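Local coordinates for 3-methylaspartate ammonia-lyase (Citrobacter amalonaticus, PDB 1KKO), which catalyses the reversible, magnesium-dependent anti elimination of ammonia from L-threo-3-methylaspartate to give mesaconate, at residues I90-N94 and D95-P99. Residues are numbered along the deposited sequence; the frame is centred on the assembly and turned at random.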
loop_
_atom_site.group_PDB
_atom_site.type_symbol
_atom_site.label_atom_id
_atom_site.label_comp_id
_atom_site.label_asym_id
_atom_site.label_seq_id
_atom_site.Cartn_x
_atom_site.Cartn_y
_atom_site.Cartn_z
ATOM N N ILE A 90 -10.470 -0.488 -21.457
ATOM C CA ILE A 90 -11.525 0.456 -21.102
ATOM C C ILE A 90 -12.644 0.455 -22.167
ATOM O O ILE A 90 -13.808 0.239 -21.840
ATOM C CB ILE A 90 -10.951 1.879 -20.827
ATOM C CG1 ILE A 90 -10.136 1.896 -19.529
ATOM C CG2 ILE A 90 -12.070 2.904 -20.718
ATOM C CD1 ILE A 90 -10.971 1.683 -18.300
ATOM N N PRO A 91 -12.309 0.673 -23.437
ATOM C CA PRO A 91 -13.337 0.642 -24.486
ATOM C C PRO A 91 -14.026 -0.712 -24.590
ATOM O O PRO A 91 -15.243 -0.769 -24.770
ATOM C CB PRO A 91 -12.555 0.934 -25.775
ATOM C CG PRO A 91 -11.254 1.416 -25.374
ATOM C CD PRO A 91 -10.979 0.989 -23.975
ATOM N N PHE A 92 -13.245 -1.780 -24.473
ATOM C CA PHE A 92 -13.760 -3.145 -24.515
ATOM C C PHE A 92 -14.822 -3.329 -23.427
ATOM O O PHE A 92 -15.915 -3.835 -23.678
ATOM C CB PHE A 92 -12.597 -4.131 -24.327
ATOM C CG PHE A 92 -13.014 -5.578 -24.225
ATOM C CD1 PHE A 92 -13.400 -6.121 -23.011
ATOM C CD2 PHE A 92 -12.975 -6.408 -25.343
ATOM C CE1 PHE A 92 -13.772 -7.443 -22.912
ATOM C CE2 PHE A 92 -13.341 -7.736 -25.247
ATOM C CZ PHE A 92 -13.737 -8.254 -24.039
ATOM N N LEU A 93 -14.508 -2.911 -22.205
ATOM C CA LEU A 93 -15.443 -3.073 -21.093
ATOM C C LEU A 93 -16.686 -2.202 -21.245
ATOM O O LEU A 93 -17.809 -2.653 -20.978
ATOM C CB LEU A 93 -14.735 -2.779 -19.771
ATOM C CG LEU A 93 -13.639 -3.786 -19.410
ATOM C CD1 LEU A 93 -12.721 -3.214 -18.320
ATOM C CD2 LEU A 93 -14.243 -5.114 -18.977
ATOM N N ASN A 94 -16.503 -0.958 -21.672
ATOM C CA ASN A 94 -17.646 -0.073 -21.854
ATOM C C ASN A 94 -18.574 -0.605 -22.947
ATOM O O ASN A 94 -19.790 -0.600 -22.793
ATOM C CB ASN A 94 -17.190 1.357 -22.163
ATOM C CG ASN A 94 -16.673 2.076 -20.931
ATOM O OD1 ASN A 94 -17.203 1.906 -19.837
ATOM N ND2 ASN A 94 -15.644 2.889 -21.104
ATOM N N ASP A 95 -17.990 -1.119 -24.020
ATOM C CA ASP A 95 -18.760 -1.615 -25.161
ATOM C C ASP A 95 -19.441 -2.955 -24.910
ATOM O O ASP A 95 -20.620 -3.137 -25.235
ATOM C CB ASP A 95 -17.840 -1.803 -26.369
ATOM C CG ASP A 95 -17.354 -0.495 -26.958
ATOM O OD1 ASP A 95 -17.868 0.574 -26.573
ATOM O OD2 ASP A 95 -16.449 -0.459 -27.819
ATOM N N HIS A 96 -18.694 -3.900 -24.348
ATOM C CA HIS A 96 -19.156 -5.276 -24.264
ATOM C C HIS A 96 -19.659 -5.719 -22.908
ATOM O O HIS A 96 -20.410 -6.680 -22.817
ATOM C CB HIS A 96 -18.010 -6.219 -24.625
ATOM C CG HIS A 96 -17.522 -6.076 -26.027
ATOM N ND1 HIS A 96 -16.199 -5.841 -26.337
ATOM C CD2 HIS A 96 -18.174 -6.162 -27.211
ATOM C CE1 HIS A 96 -16.064 -5.772 -27.648
ATOM N NE2 HIS A 96 -17.246 -5.965 -28.203
ATOM N N ILE A 97 -19.216 -5.061 -21.843
ATOM C CA ILE A 97 -19.550 -5.532 -20.515
ATOM C C ILE A 97 -20.522 -4.631 -19.767
ATOM O O ILE A 97 -21.396 -5.124 -19.069
ATOM C CB ILE A 97 -18.244 -5.776 -19.721
ATOM C CG1 ILE A 97 -17.351 -6.790 -20.456
ATOM C CG2 ILE A 97 -18.557 -6.243 -18.308
ATOM C CD1 ILE A 97 -18.005 -8.162 -20.717
ATOM N N LYS A 98 -20.372 -3.321 -19.908
ATOM C CA LYS A 98 -21.298 -2.401 -19.257
ATOM C C LYS A 98 -22.783 -2.778 -19.473
ATOM O O LYS A 98 -23.542 -2.816 -18.514
ATOM C CB LYS A 98 -21.021 -0.965 -19.693
ATOM C CG LYS A 98 -21.922 0.067 -19.029
ATOM C CD LYS A 98 -21.613 1.511 -19.446
ATOM C CE LYS A 98 -20.493 1.634 -20.448
ATOM N NZ LYS A 98 -19.649 2.819 -20.142
ATOM N N PRO A 99 -23.216 -3.059 -20.705
ATOM C CA PRO A 99 -24.624 -3.432 -20.925
ATOM C C PRO A 99 -25.049 -4.744 -20.281
ATOM O O PRO A 99 -26.237 -4.997 -20.078
ATOM C CB PRO A 99 -24.727 -3.546 -22.443
ATOM C CG PRO A 99 -23.620 -2.752 -22.961
ATOM C CD PRO A 99 -22.480 -2.967 -21.977
#
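F92 and H96, one turn apart on the same helix, meet as a T-shaped aromatic pair and illustrate how side chains spaced i to i+4 can pair along a helix. The phenyl group presents a face and the imidazole comes to it edge first, with the planes at 66°. ND1 of H96 leads, sitting over the rim of the phenyl group, 3.4 Å from CD2 of F92. One torsion sets up the pair: with CG anti to the backbone N (chi1 175°), the F92 ring comes nearer to the following turn, although its CB points away from it, and meets H96 there.

The second i to i+4 pair is polar. NZ of K98 donates to OD1 of N94 across 2.6 Å, from well above the amide plane. The lysine chain sets out extended and is then bent at its last two torsions, with chi3 eclipsed near 1°, which puts the ammonium above that plane. A third pair, of L93 and I97, is apolar: CD2 of L93 lies 3.8 Å from CG1 of I97.

The backbone between these pairs is not uniformly alpha-helical. L93 O is gripped twice, by I97 N in the usual i to i+4 way and by K98 N, five residues on and 2.9 Å away, in a wider pi-type turn. Beside this turn, the short axes of 90-94 and 95-99 make an angle of 39°.

L93 and I97 are the buried residues here, on the side of helix 86-101 that faces F8 of strand 3-18, which I90 and N94 also touch. L93 meets V53 and V130, and I97 reaches L134, packing the helix on strands 3-18 and 47-59 and on helix 128-146 of the enolase-like N-terminal region, away from the active site.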